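Local atomic coordinates of spectinomycin 9-adenylyltransferase (Enterococcus faecalis, PDB entry 6SXJ), a protein that transfers the adenylyl group of ATP to the 9-hydroxyl of spectinomycin, making bacteria resistant to that antibiotic but not to streptomycin. Residues Q92-P97 / P101-F106; N141-I144 / Y148-E151; A209-E212 / H218-R221; S213-H218 / I245-N250. All coordinates share one frame; numbering follows the deposited sequence.

Contact 1: residues Q92-P97 / P101-F106; sequences QQEMVP and PPKQEF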
loop_
_atom_site.group_PDB
_atom_site.type_symbol
_atom_site.label_atom_id
_atom_site.label_comp_id
_atom_site.label_asym_id
_atom_site.label_seq_id
_atom_site.Cartn_x
_atom_site.Cartn_y
_atom_site.Cartn_z
ATOM N N GLN A 92 18.636 -3.781 1.385
ATOM C CA GLN A 92 18.637 -5.234 1.265
ATOM C C GLN A 92 19.127 -5.890 2.552
ATOM O O GLN A 92 18.530 -6.860 3.032
ATOM C CB GLN A 92 19.499 -5.676 0.085
ATOM C CG GLN A 92 19.296 -7.131 -0.286
ATOM C CD GLN A 92 20.317 -7.623 -1.296
ATOM O OE1 GLN A 92 20.986 -6.829 -1.959
ATOM N NE2 GLN A 92 20.437 -8.939 -1.419
ATOM N N GLN A 93 20.223 -5.377 3.118
ATOM C CA GLN A 93 20.855 -6.043 4.252
ATOM C C GLN A 93 19.992 -5.963 5.505
ATOM O O GLN A 93 20.099 -6.823 6.386
ATOM C CB GLN A 93 22.231 -5.431 4.514
ATOM C CG GLN A 93 22.188 -3.956 4.901
ATOM C CD GLN A 93 23.401 -3.520 5.705
ATOM O OE1 GLN A 93 24.309 -4.313 5.964
ATOM N NE2 GLN A 93 23.418 -2.251 6.108
ATOM N N GLU A 94 19.136 -4.945 5.606
ATOM C CA GLU A 94 18.280 -4.790 6.774
ATOM C C GLU A 94 17.169 -5.826 6.831
ATOM O O GLU A 94 16.488 -5.924 7.858
ATOM C CB GLU A 94 17.673 -3.389 6.798
ATOM C CG GLU A 94 18.702 -2.306 7.037
ATOM C CD GLU A 94 18.076 -0.988 7.369
ATOM O OE1 GLU A 94 16.888 -0.829 7.019
ATOM O OE2 GLU A 94 18.764 -0.130 7.974
ATOM N N MET A 95 16.974 -6.599 5.766
ATOM C CA MET A 95 15.940 -7.622 5.770
ATOM C C MET A 95 16.441 -8.992 6.212
ATOM O O MET A 95 15.627 -9.898 6.409
ATOM C CB MET A 95 15.309 -7.750 4.384
ATOM C CG MET A 95 15.070 -6.441 3.634
ATOM S SD MET A 95 14.328 -5.083 4.566
ATOM C CE MET A 95 12.743 -5.787 4.991
ATOM N N VAL A 96 17.741 -9.134 6.476
ATOM C CA VAL A 96 18.332 -10.408 6.871
ATOM C C VAL A 96 18.999 -10.205 8.228
ATOM O O VAL A 96 19.729 -9.240 8.413
ATOM C CB VAL A 96 19.369 -10.910 5.850
ATOM C CG1 VAL A 96 18.721 -11.161 4.492
ATOM C CG2 VAL A 96 20.530 -9.924 5.726
ATOM N N PRO A 97 18.758 -11.096 9.213
ATOM C CA PRO A 97 17.763 -12.178 9.162
ATOM C C PRO A 97 16.353 -11.591 9.178
ATOM O O PRO A 97 16.160 -10.517 9.753
ATOM C CB PRO A 97 18.055 -12.999 10.424
ATOM C CG PRO A 97 18.739 -12.048 11.355
ATOM C CD PRO A 97 19.485 -11.058 10.498
ATOM N N PRO A 101 8.361 -6.655 12.934
ATOM C CA PRO A 101 8.144 -5.849 11.721
ATOM C C PRO A 101 9.448 -5.418 11.050
ATOM O O PRO A 101 10.447 -5.235 11.738
ATOM C CB PRO A 101 7.370 -4.639 12.248
ATOM C CG PRO A 101 7.863 -4.465 13.648
ATOM C CD PRO A 101 8.293 -5.836 14.157
ATOM N N PRO A 102 9.444 -5.264 9.726
ATOM C CA PRO A 102 10.696 -4.988 9.015
ATOM C C PRO A 102 11.060 -3.510 9.021
ATOM O O PRO A 102 10.244 -2.629 9.296
ATOM C CB PRO A 102 10.410 -5.482 7.591
ATOM C CG PRO A 102 8.925 -5.314 7.433
ATOM C CD PRO A 102 8.306 -5.454 8.803
ATOM N N LYS A 103 12.327 -3.256 8.707
ATOM C CA LYS A 103 12.833 -1.898 8.621
ATOM C C LYS A 103 12.533 -1.284 7.257
ATOM O O LYS A 103 12.677 -1.930 6.214
ATOM C CB LYS A 103 14.338 -1.880 8.890
ATOM C CG LYS A 103 14.730 -2.146 10.358
ATOM C CD LYS A 103 16.205 -2.553 10.455
ATOM C CE LYS A 103 16.472 -3.509 11.615
ATOM N NZ LYS A 103 17.429 -4.600 11.243
ATOM N N GLN A 104 12.125 -0.019 7.285
ATOM C CA GLN A 104 11.718 0.748 6.120
ATOM C C GLN A 104 12.542 2.026 6.092
ATOM O O GLN A 104 12.512 2.803 7.051
ATOM C CB GLN A 104 10.220 1.063 6.183
ATOM C CG GLN A 104 9.731 2.063 5.141
ATOM C CD GLN A 104 8.240 2.330 5.248
ATOM O OE1 GLN A 104 7.420 1.451 4.975
ATOM N NE2 GLN A 104 7.881 3.542 5.649
ATOM N N GLU A 105 13.254 2.257 4.986
ATOM C CA GLU A 105 14.199 3.364 4.895
ATOM C C GLU A 105 13.557 4.677 4.479
ATOM O O GLU A 105 14.072 5.746 4.824
ATOM C CB GLU A 105 15.307 3.018 3.889
ATOM C CG GLU A 105 16.210 4.194 3.523
ATOM C CD GLU A 105 17.155 4.561 4.650
ATOM O OE1 GLU A 105 17.189 3.829 5.649
ATOM O OE2 GLU A 105 17.877 5.569 4.544
ATOM N N PHE A 106 12.469 4.627 3.721
ATOM C CA PHE A 106 11.896 5.830 3.141
ATOM C C PHE A 106 10.551 5.467 2.546
ATOM O O PHE A 106 10.355 4.348 2.060
ATOM C CB PHE A 106 12.816 6.426 2.067
ATOM C CG PHE A 106 12.208 7.572 1.309
ATOM C CD1 PHE A 106 12.278 8.856 1.810
ATOM C CD2 PHE A 106 11.574 7.364 0.085
ATOM C CE1 PHE A 106 11.726 9.916 1.118
ATOM C CE2 PHE A 106 11.014 8.421 -0.611
ATOM C CZ PHE A 106 11.096 9.702 -0.093
HETATM O O HOH W 1 13.922 -5.646 8.833
#
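Glu94 and Lys103 meet with their chains at about a right angle, and what touches is acid oxygen on methylene rather than charge on charge. Glu94 OE1 lies 3.3 Å from Lys103 CB, and Glu94 CD comes within 3.9 Å of Lys103 CD. The acid reaches across because its CG stands anti to its carbonyl carbon (chi1 -68°) and the chain beyond runs extended. Lys103 starts out the same way but bends at its last two torsions (chi3 -149°, chi4 139°), which carries NZ to 5.7 Å from Glu94 OE1 and to 3.8 Å from the backbone oxygen of Glu94. The salt bridge of this acid is made instead through Glu94 OE2 with Lys124. Deeper in, the Met95 chain is bent at both chi2 and chi3, folding its methyl back toward the other segment: CE packs on Pro102 CB at 3.5 Å, and the same side chain also touches Ile90 of strand 85-91 and Leu134 of helix 130-139. The segments share no direct hydrogen bond. A single water joins the backbones, donating to Glu94 O at 2.8 Å and accepting from Lys103 N at 2.9 Å. The contact thus fastens the 3-10 turn after strand 85-91 to the start of strand 103-108, its antiparallel neighbour in the nucleotidyltransferase sheet, whose beta bulge at Glu105 and Phe106 faces Ile89. Glu105 OE1 is 4.9 Å from Glu94 OE2, and Lys124, which also forms a weak, long ion pair with Glu105, probably offsets the repulsion between the two acids.

Contact 2: residues N141-I144 / Y148-E151; sequences NKRI and YDLE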
loop_
_atom_site.group_PDB
_atom_site.type_symbol
_atom_site.label_atom_id
_atom_site.label_comp_id
_atom_site.label_asym_id
_atom_site.label_seq_id
_atom_site.Cartn_x
_atom_site.Cartn_y
_atom_site.Cartn_z
ATOM N N ASN A 141 5.577 -9.244 -9.120
ATOM C CA ASN A 141 6.107 -7.908 -9.309
ATOM C C ASN A 141 6.553 -7.756 -10.754
ATOM O O ASN A 141 6.667 -8.736 -11.499
ATOM C CB ASN A 141 7.279 -7.642 -8.362
ATOM C CG ASN A 141 8.484 -8.511 -8.678
ATOM O OD1 ASN A 141 9.247 -8.214 -9.590
ATOM N ND2 ASN A 141 8.653 -9.590 -7.932
ATOM N N LYS A 142 6.835 -6.513 -11.142
ATOM C CA LYS A 142 7.447 -6.208 -12.431
ATOM C C LYS A 142 8.761 -5.486 -12.181
ATOM O O LYS A 142 8.769 -4.388 -11.613
ATOM C CB LYS A 142 6.523 -5.354 -13.301
ATOM C CG LYS A 142 7.152 -4.877 -14.610
ATOM C CD LYS A 142 6.119 -4.831 -15.737
ATOM C CE LYS A 142 6.674 -4.185 -17.005
ATOM N NZ LYS A 142 7.871 -4.907 -17.529
ATOM N N ARG A 143 9.868 -6.107 -12.587
ATOM C CA ARG A 143 11.176 -5.469 -12.499
ATOM C C ARG A 143 11.324 -4.473 -13.644
ATOM O O ARG A 143 11.215 -4.848 -14.818
ATOM C CB ARG A 143 12.293 -6.510 -12.547
ATOM C CG ARG A 143 13.706 -5.909 -12.609
ATOM C CD ARG A 143 14.755 -6.997 -12.639
ATOM N NE ARG A 143 14.456 -7.930 -13.713
ATOM C CZ ARG A 143 14.742 -7.697 -14.989
ATOM N NH1 ARG A 143 15.363 -6.573 -15.336
ATOM N NH2 ARG A 143 14.410 -8.586 -15.911
ATOM N N ILE A 144 11.560 -3.205 -13.306
ATOM C CA ILE A 144 11.786 -2.163 -14.297
ATOM C C ILE A 144 13.195 -1.605 -14.239
ATOM O O ILE A 144 13.542 -0.738 -15.051
ATOM C CB ILE A 144 10.755 -1.026 -14.167
ATOM C CG1 ILE A 144 10.978 -0.211 -12.896
ATOM C CG2 ILE A 144 9.342 -1.587 -14.161
ATOM C CD1 ILE A 144 9.848 0.774 -12.609
ATOM N N TYR A 148 18.747 -8.099 -10.714
ATOM C CA TYR A 148 18.238 -9.238 -9.961
ATOM C C TYR A 148 16.722 -9.169 -9.847
ATOM O O TYR A 148 16.132 -8.087 -9.809
ATOM C CB TYR A 148 18.857 -9.313 -8.545
ATOM C CG TYR A 148 20.361 -9.142 -8.522
ATOM C CD1 TYR A 148 21.210 -10.242 -8.452
ATOM C CD2 TYR A 148 20.934 -7.881 -8.573
ATOM C CE1 TYR A 148 22.591 -10.086 -8.436
ATOM C CE2 TYR A 148 22.310 -7.717 -8.564
ATOM C CZ TYR A 148 23.132 -8.824 -8.498
ATOM O OH TYR A 148 24.500 -8.660 -8.475
ATOM N N ASP A 149 16.094 -10.343 -9.848
ATOM C CA ASP A 149 14.682 -10.442 -9.511
ATOM C C ASP A 149 14.503 -10.161 -8.023
ATOM O O ASP A 149 15.390 -10.424 -7.206
ATOM C CB ASP A 149 14.137 -11.830 -9.858
ATOM C CG ASP A 149 13.730 -11.949 -11.307
ATOM O OD1 ASP A 149 13.280 -10.937 -11.879
ATOM O OD2 ASP A 149 13.851 -13.054 -11.874
ATOM N N LEU A 150 13.340 -9.615 -7.672
ATOM C CA LEU A 150 13.100 -9.227 -6.289
ATOM C C LEU A 150 13.310 -10.405 -5.345
ATOM O O LEU A 150 13.950 -10.265 -4.296
ATOM C CB LEU A 150 11.687 -8.661 -6.146
ATOM C CG LEU A 150 11.288 -8.180 -4.747
ATOM C CD1 LEU A 150 12.304 -7.203 -4.190
ATOM C CD2 LEU A 150 9.900 -7.550 -4.809
ATOM N N GLU A 151 12.796 -11.582 -5.713
ATOM C CA GLU A 151 12.882 -12.745 -4.836
ATOM C C GLU A 151 14.328 -13.074 -4.476
ATOM O O GLU A 151 14.588 -13.698 -3.438
ATOM C CB GLU A 151 12.212 -13.947 -5.504
ATOM C CG GLU A 151 12.906 -14.426 -6.774
ATOM C CD GLU A 151 11.996 -15.268 -7.657
ATOM O OE1 GLU A 151 10.869 -15.587 -7.220
ATOM O OE2 GLU A 151 12.404 -15.611 -8.789
#
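Asn141 and Leu150 form the close-packed half of this contact. The amide nitrogen of Asn141 rests on the Leu150 side chain, ND2 lying 3.6 Å from CB and 3.9 Å from CD2 of Leu150. With CG between the backbone N and the carbonyl carbon (chi1 66°), the amide is directed at Leu150. ND2 is hydrogen-bonded to Ala137 O, so its polar need is met from the preceding helix while Leu150 supplies only van der Waals contact. Leu150 is buried and continues inward onto Leu50 of strand 47-53. Strand 142-144 is an outermost strand of the mixed sheet, antiparallel to strand 27-33, and the chain at 148-151 comes back beside it without forming a strand of its own. Tyr31 of strand 27-33 links the two: both Asn141 and Arg143 touch its side chain, and its hydroxyl is hydrogen-bonded to Tyr148 O. The same carbonyl oxygen lies 3.3 Å from Arg143 CD. Beyond this point the contact loosens toward the surface. Arg143 NE and Asp149 OD1 make a long salt bridge of 3.7 Å. OD1 sits at the guanidinium edge, near its plane, yet the carboxylate is turned 48° against it, and no hydrogen bond forms. A bend at chi3 (53°) turns the guanidinium out of the line of an otherwise extended chain, with NE facing Asp149, and NH1 has a further, weak hydrogen bond to Gly146 O within the intervening turn.

Contact 3: residues A209-E212 / H218-R221; sequences AVAE and HRER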
loop_
_atom_site.group_PDB
_atom_site.type_symbol
_atom_site.label_atom_id
_atom_site.label_comp_id
_atom_site.label_asym_id
_atom_site.label_seq_id
_atom_site.Cartn_x
_atom_site.Cartn_y
_atom_site.Cartn_z
ATOM N N ALA A 209 -16.919 -9.281 -2.876
ATOM C CA ALA A 209 -16.746 -10.700 -2.581
ATOM C C ALA A 209 -17.121 -11.012 -1.137
ATOM O O ALA A 209 -17.749 -12.041 -0.862
ATOM C CB ALA A 209 -15.305 -11.120 -2.863
ATOM N N VAL A 210 -16.749 -10.137 -0.198
ATOM C CA VAL A 210 -17.058 -10.393 1.208
ATOM C C VAL A 210 -18.503 -10.023 1.524
ATOM O O VAL A 210 -19.168 -10.703 2.313
ATOM C CB VAL A 210 -16.077 -9.638 2.126
ATOM C CG1 VAL A 210 -16.346 -9.987 3.590
ATOM C CG2 VAL A 210 -14.639 -9.954 1.755
ATOM N N ALA A 211 -19.009 -8.940 0.924
ATOM C CA ALA A 211 -20.397 -8.549 1.146
ATOM C C ALA A 211 -21.350 -9.687 0.799
ATOM O O ALA A 211 -22.373 -9.878 1.468
ATOM C CB ALA A 211 -20.727 -7.302 0.326
ATOM N N GLU A 212 -21.024 -10.458 -0.240
ATOM C CA GLU A 212 -21.869 -11.578 -0.642
ATOM C C GLU A 212 -22.023 -12.582 0.490
ATOM O O GLU A 212 -23.114 -13.122 0.709
ATOM C CB GLU A 212 -21.274 -12.240 -1.891
ATOM C CG GLU A 212 -21.568 -13.724 -2.070
ATOM C CD GLU A 212 -21.010 -14.265 -3.389
ATOM O OE1 GLU A 212 -20.315 -13.506 -4.099
ATOM O OE2 GLU A 212 -21.269 -15.444 -3.719
ATOM N N HIS A 218 -24.918 -5.775 6.952
ATOM C CA HIS A 218 -23.495 -5.549 6.737
ATOM C C HIS A 218 -23.166 -5.495 5.249
ATOM O O HIS A 218 -22.367 -4.658 4.819
ATOM C CB HIS A 218 -22.686 -6.648 7.426
ATOM C CG HIS A 218 -22.872 -6.693 8.912
ATOM N ND1 HIS A 218 -22.937 -5.557 9.692
ATOM C CD2 HIS A 218 -23.006 -7.738 9.761
ATOM C CE1 HIS A 218 -23.107 -5.900 10.954
ATOM N NE2 HIS A 218 -23.152 -7.218 11.023
ATOM N N ARG A 219 -23.778 -6.370 4.449
ATOM C CA ARG A 219 -23.593 -6.306 3.003
ATOM C C ARG A 219 -24.018 -4.948 2.457
ATOM O O ARG A 219 -23.275 -4.307 1.707
ATOM C CB ARG A 219 -24.385 -7.422 2.329
ATOM C CG ARG A 219 -24.725 -7.132 0.877
ATOM C CD ARG A 219 -25.051 -8.411 0.140
ATOM N NE ARG A 219 -26.444 -8.812 0.314
ATOM C CZ ARG A 219 -26.835 -9.950 0.879
ATOM N NH1 ARG A 219 -25.937 -10.814 1.342
ATOM N NH2 ARG A 219 -28.128 -10.223 0.984
ATOM N N GLU A 220 -25.219 -4.497 2.821
ATOM C CA GLU A 220 -25.674 -3.172 2.408
ATOM C C GLU A 220 -24.592 -2.121 2.648
ATOM O O GLU A 220 -24.254 -1.347 1.747
ATOM C CB GLU A 220 -26.959 -2.802 3.158
ATOM C CG GLU A 220 -28.249 -3.315 2.521
ATOM C CD GLU A 220 -29.476 -3.088 3.404
ATOM O OE1 GLU A 220 -30.346 -3.985 3.462
ATOM O OE2 GLU A 220 -29.571 -2.016 4.042
ATOM N N ARG A 221 -24.023 -2.090 3.860
ATOM C CA ARG A 221 -23.023 -1.069 4.172
ATOM C C ARG A 221 -21.710 -1.315 3.432
ATOM O O ARG A 221 -21.036 -0.356 3.031
ATOM C CB ARG A 221 -22.789 -1.010 5.687
ATOM C CG ARG A 221 -23.883 -0.261 6.455
ATOM C CD ARG A 221 -23.532 -0.050 7.924
ATOM N NE ARG A 221 -23.668 -1.270 8.719
ATOM C CZ ARG A 221 -24.746 -1.587 9.436
ATOM N NH1 ARG A 221 -25.797 -0.778 9.459
ATOM N NH2 ARG A 221 -24.778 -2.717 10.130
#
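A helix-end contact between Ala211 and Arg219 closes the short connection from helix 203-212 to helix 216-229 in the C-terminal part of the enzyme. The backbones come very near, with the CA atoms of Ala211 and Arg219 4.3 Å apart, consistent with the small alanine side chain. Most of the touching is done by the aliphatic chain of Arg219, which wraps the carbonyl oxygen of Ala211: CB and CD of Arg219 each lie 3.3 Å from Ala211 O. On the apolar side, Ala211 CB meets Arg219 CG at 4.0 Å. The chain of Arg219 leaves with CG anti to the backbone N (chi1 157°) and then bends at chi3 (84°), which curls the guanidinium back toward the end of the first helix. There NH1 stands 3.7 Å from Ala211 O, an oxygen lying near the guanidinium plane at its edge, and likewise 3.7 Å from Glu212 O, which is approached obliquely. Neither approach is a hydrogen bond, but a positive charge beside the carbonyls at a helix C-terminus would probably be favourable electrostatically. Glu212 CB points away from the second helix, and it is the backbone oxygen of Glu212, not its carboxylate, that approaches NH1. Inward, Ala211 also packs on Ile222 and Leu223 of helix 216-229, while Val210 turns to Cys189 and Leu193 of helix 181-196. His218 and Arg221 both touch Leu243 and are hydrogen-bonded to Thr244, so helix 216-229 packs against both helix 203-212 and helix 241-253, which also touch each other where Val210 meets Leu248.

Contact 4: residues S213-H218 / I245-N250; sequences SSPLEH and INYLNN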
loop_
_atom_site.group_PDB
_atom_site.type_symbol
_atom_site.label_atom_id
_atom_site.label_comp_id
_atom_site.label_asym_id
_atom_site.label_seq_id
_atom_site.Cartn_x
_atom_site.Cartn_y
_atom_site.Cartn_z
ATOM N N SER A 213 -20.948 -12.832 1.235
ATOM C CA SER A 213 -20.950 -13.815 2.306
ATOM C C SER A 213 -21.359 -13.224 3.649
ATOM O O SER A 213 -21.107 -13.849 4.690
ATOM C CB SER A 213 -19.564 -14.446 2.426
ATOM O OG SER A 213 -18.563 -13.441 2.396
ATOM N N SER A 214 -21.995 -12.051 3.652
ATOM C CA SER A 214 -22.219 -11.296 4.877
ATOM C C SER A 214 -23.699 -10.993 5.093
ATOM O O SER A 214 -24.444 -10.798 4.128
ATOM C CB SER A 214 -21.435 -9.978 4.836
ATOM O OG SER A 214 -20.040 -10.213 4.961
ATOM N N PRO A 215 -24.151 -10.942 6.351
ATOM C CA PRO A 215 -25.565 -10.640 6.609
ATOM C C PRO A 215 -25.984 -9.315 5.994
ATOM O O PRO A 215 -25.210 -8.356 5.935
ATOM C CB PRO A 215 -25.645 -10.601 8.139
ATOM C CG PRO A 215 -24.535 -11.499 8.589
ATOM C CD PRO A 215 -23.427 -11.290 7.585
ATOM N N LEU A 216 -27.244 -9.271 5.551
ATOM C CA LEU A 216 -27.750 -8.172 4.735
ATOM C C LEU A 216 -27.296 -6.802 5.228
ATOM O O LEU A 216 -26.711 -6.021 4.468
ATOM C CB LEU A 216 -29.284 -8.234 4.694
ATOM C CG LEU A 216 -29.997 -7.035 4.061
ATOM C CD1 LEU A 216 -29.769 -7.029 2.544
ATOM C CD2 LEU A 216 -31.486 -7.040 4.384
ATOM N N GLU A 217 -27.588 -6.479 6.493
ATOM C CA GLU A 217 -27.273 -5.147 7.002
ATOM C C GLU A 217 -25.809 -4.801 6.762
ATOM O O GLU A 217 -25.479 -3.666 6.396
ATOM C CB GLU A 217 -27.617 -5.058 8.493
ATOM C CG GLU A 217 -26.690 -5.817 9.435
ATOM C CD GLU A 217 -26.886 -5.394 10.895
ATOM O OE1 GLU A 217 -26.945 -6.274 11.786
ATOM O OE2 GLU A 217 -26.986 -4.174 11.145
ATOM N N HIS A 218 -24.918 -5.775 6.952
ATOM C CA HIS A 218 -23.495 -5.549 6.737
ATOM C C HIS A 218 -23.166 -5.495 5.249
ATOM O O HIS A 218 -22.367 -4.658 4.819
ATOM C CB HIS A 218 -22.686 -6.648 7.426
ATOM C CG HIS A 218 -22.872 -6.693 8.912
ATOM N ND1 HIS A 218 -22.937 -5.557 9.692
ATOM C CD2 HIS A 218 -23.006 -7.738 9.761
ATOM C CE1 HIS A 218 -23.107 -5.900 10.954
ATOM N NE2 HIS A 218 -23.152 -7.218 11.023
ATOM N N ILE A 245 -17.937 -2.941 11.101
ATOM C CA ILE A 245 -16.554 -3.048 11.565
ATOM C C ILE A 245 -16.437 -4.183 12.574
ATOM O O ILE A 245 -15.561 -5.054 12.468
ATOM C CB ILE A 245 -16.091 -1.707 12.167
ATOM C CG1 ILE A 245 -16.049 -0.619 11.087
ATOM C CG2 ILE A 245 -14.730 -1.853 12.829
ATOM C CD1 ILE A 245 -14.751 -0.582 10.305
ATOM N N ASN A 246 -17.321 -4.183 13.578
ATOM C CA ASN A 246 -17.331 -5.258 14.564
ATOM C C ASN A 246 -17.531 -6.607 13.886
ATOM O O ASN A 246 -16.796 -7.564 14.150
ATOM C CB ASN A 246 -18.429 -5.005 15.600
ATOM C CG ASN A 246 -18.116 -3.828 16.503
ATOM O OD1 ASN A 246 -16.968 -3.381 16.582
ATOM N ND2 ASN A 246 -19.138 -3.312 17.188
ATOM N N TYR A 247 -18.514 -6.688 12.986
ATOM C CA TYR A 247 -18.762 -7.936 12.274
ATOM C C TYR A 247 -17.522 -8.396 11.515
ATOM O O TYR A 247 -17.095 -9.552 11.632
ATOM C CB TYR A 247 -19.932 -7.763 11.306
ATOM C CG TYR A 247 -19.992 -8.864 10.272
ATOM C CD1 TYR A 247 -20.429 -10.135 10.623
ATOM C CD2 TYR A 247 -19.592 -8.646 8.954
ATOM C CE1 TYR A 247 -20.478 -11.154 9.702
ATOM C CE2 TYR A 247 -19.645 -9.667 8.017
ATOM C CZ TYR A 247 -20.089 -10.921 8.402
ATOM O OH TYR A 247 -20.149 -11.957 7.495
ATOM N N LEU A 248 -16.941 -7.504 10.708
ATOM C CA LEU A 248 -15.775 -7.878 9.914
ATOM C C LEU A 248 -14.600 -8.256 10.803
ATOM O O LEU A 248 -13.851 -9.190 10.493
ATOM C CB LEU A 248 -15.391 -6.725 8.987
ATOM C CG LEU A 248 -16.436 -6.399 7.919
ATOM C CD1 LEU A 248 -16.072 -5.153 7.140
ATOM C CD2 LEU A 248 -16.579 -7.605 7.009
ATOM N N ASN A 249 -14.413 -7.529 11.906
ATOM C CA ASN A 249 -13.302 -7.826 12.803
ATOM C C ASN A 249 -13.465 -9.204 13.434
ATOM O O ASN A 249 -12.533 -10.017 13.436
ATOM C CB ASN A 249 -13.202 -6.742 13.878
ATOM C CG ASN A 249 -11.930 -6.848 14.694
ATOM O OD1 ASN A 249 -10.838 -6.986 14.146
ATOM N ND2 ASN A 249 -12.066 -6.787 16.010
ATOM N N ASN A 250 -14.645 -9.486 13.988
ATOM C CA ASN A 250 -14.873 -10.796 14.587
ATOM C C ASN A 250 -14.737 -11.901 13.545
ATOM O O ASN A 250 -14.048 -12.900 13.773
ATOM C CB ASN A 250 -16.243 -10.826 15.262
ATOM C CG ASN A 250 -16.261 -10.051 16.579
ATOM O OD1 ASN A 250 -17.111 -9.182 16.792
ATOM N ND2 ASN A 250 -15.314 -10.359 17.465
#
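Tyr247 carries this contact, laying the inner end of its ring and its CB against His218 and passing its hydroxyl on to Ser214. The two rings are nearly parallel (15°) but slid apart, centroids 4.5 Å from each other, so they barely overlap. The closer fit is a CH-pi contact, with Tyr247 CB 3.5 Å from the His218 ring centroid over one face, while His218 CD2 comes to 3.3 Å from Tyr247 CG. Glu217 CG covers the opposite face of the imidazole. At the far end of the phenol, Tyr247 OH donates to Ser214 OG at 3.1 Å, and Pro215 CD packs 3.5 Å from Tyr247 CZ. With CG anti to the backbone N (chi1 164°), the Tyr247 ring extends toward segment 213-218, CB lying at His218 and OH at Ser214.

A second shell fixes these groups: Ser214 OG is also bonded to Val210 O, His218 ND1 to Thr244 OG1, and Tyr247 OH to Arg251 NE. Pro215 is the N-cap of helix 216-229, so helix 241-253 here grips both the preceding turn and the first turn of that helix, while the Leu248 side chain touches Ile185, Leu188 and Ile192 of helix 181-196.

Contacts 1 and 2 both reach the mixed sheet, their centres about 17 Å apart, without touching. Contact 1 ties the 3-10 turn after strand 85-91 to the start of strand 103-108, and contact 2 is a surface contact at an outermost strand. Contacts 3 and 4 lie among helices, with centres about 7 Å apart; they share His218 and helix 216-229, and Arg219 NH1 of contact 3 packs 3.2 Å from Ser214 O of contact 4. Contacts 1, 3 and 4 are partly buried. In contact 1 opposite charges stay apart while water joins backbones; contact 2 has a long salt bridge, contact 3 sets arginine on helix-end carbonyls, and contact 4 alone has a direct hydrogen bond and paired rings.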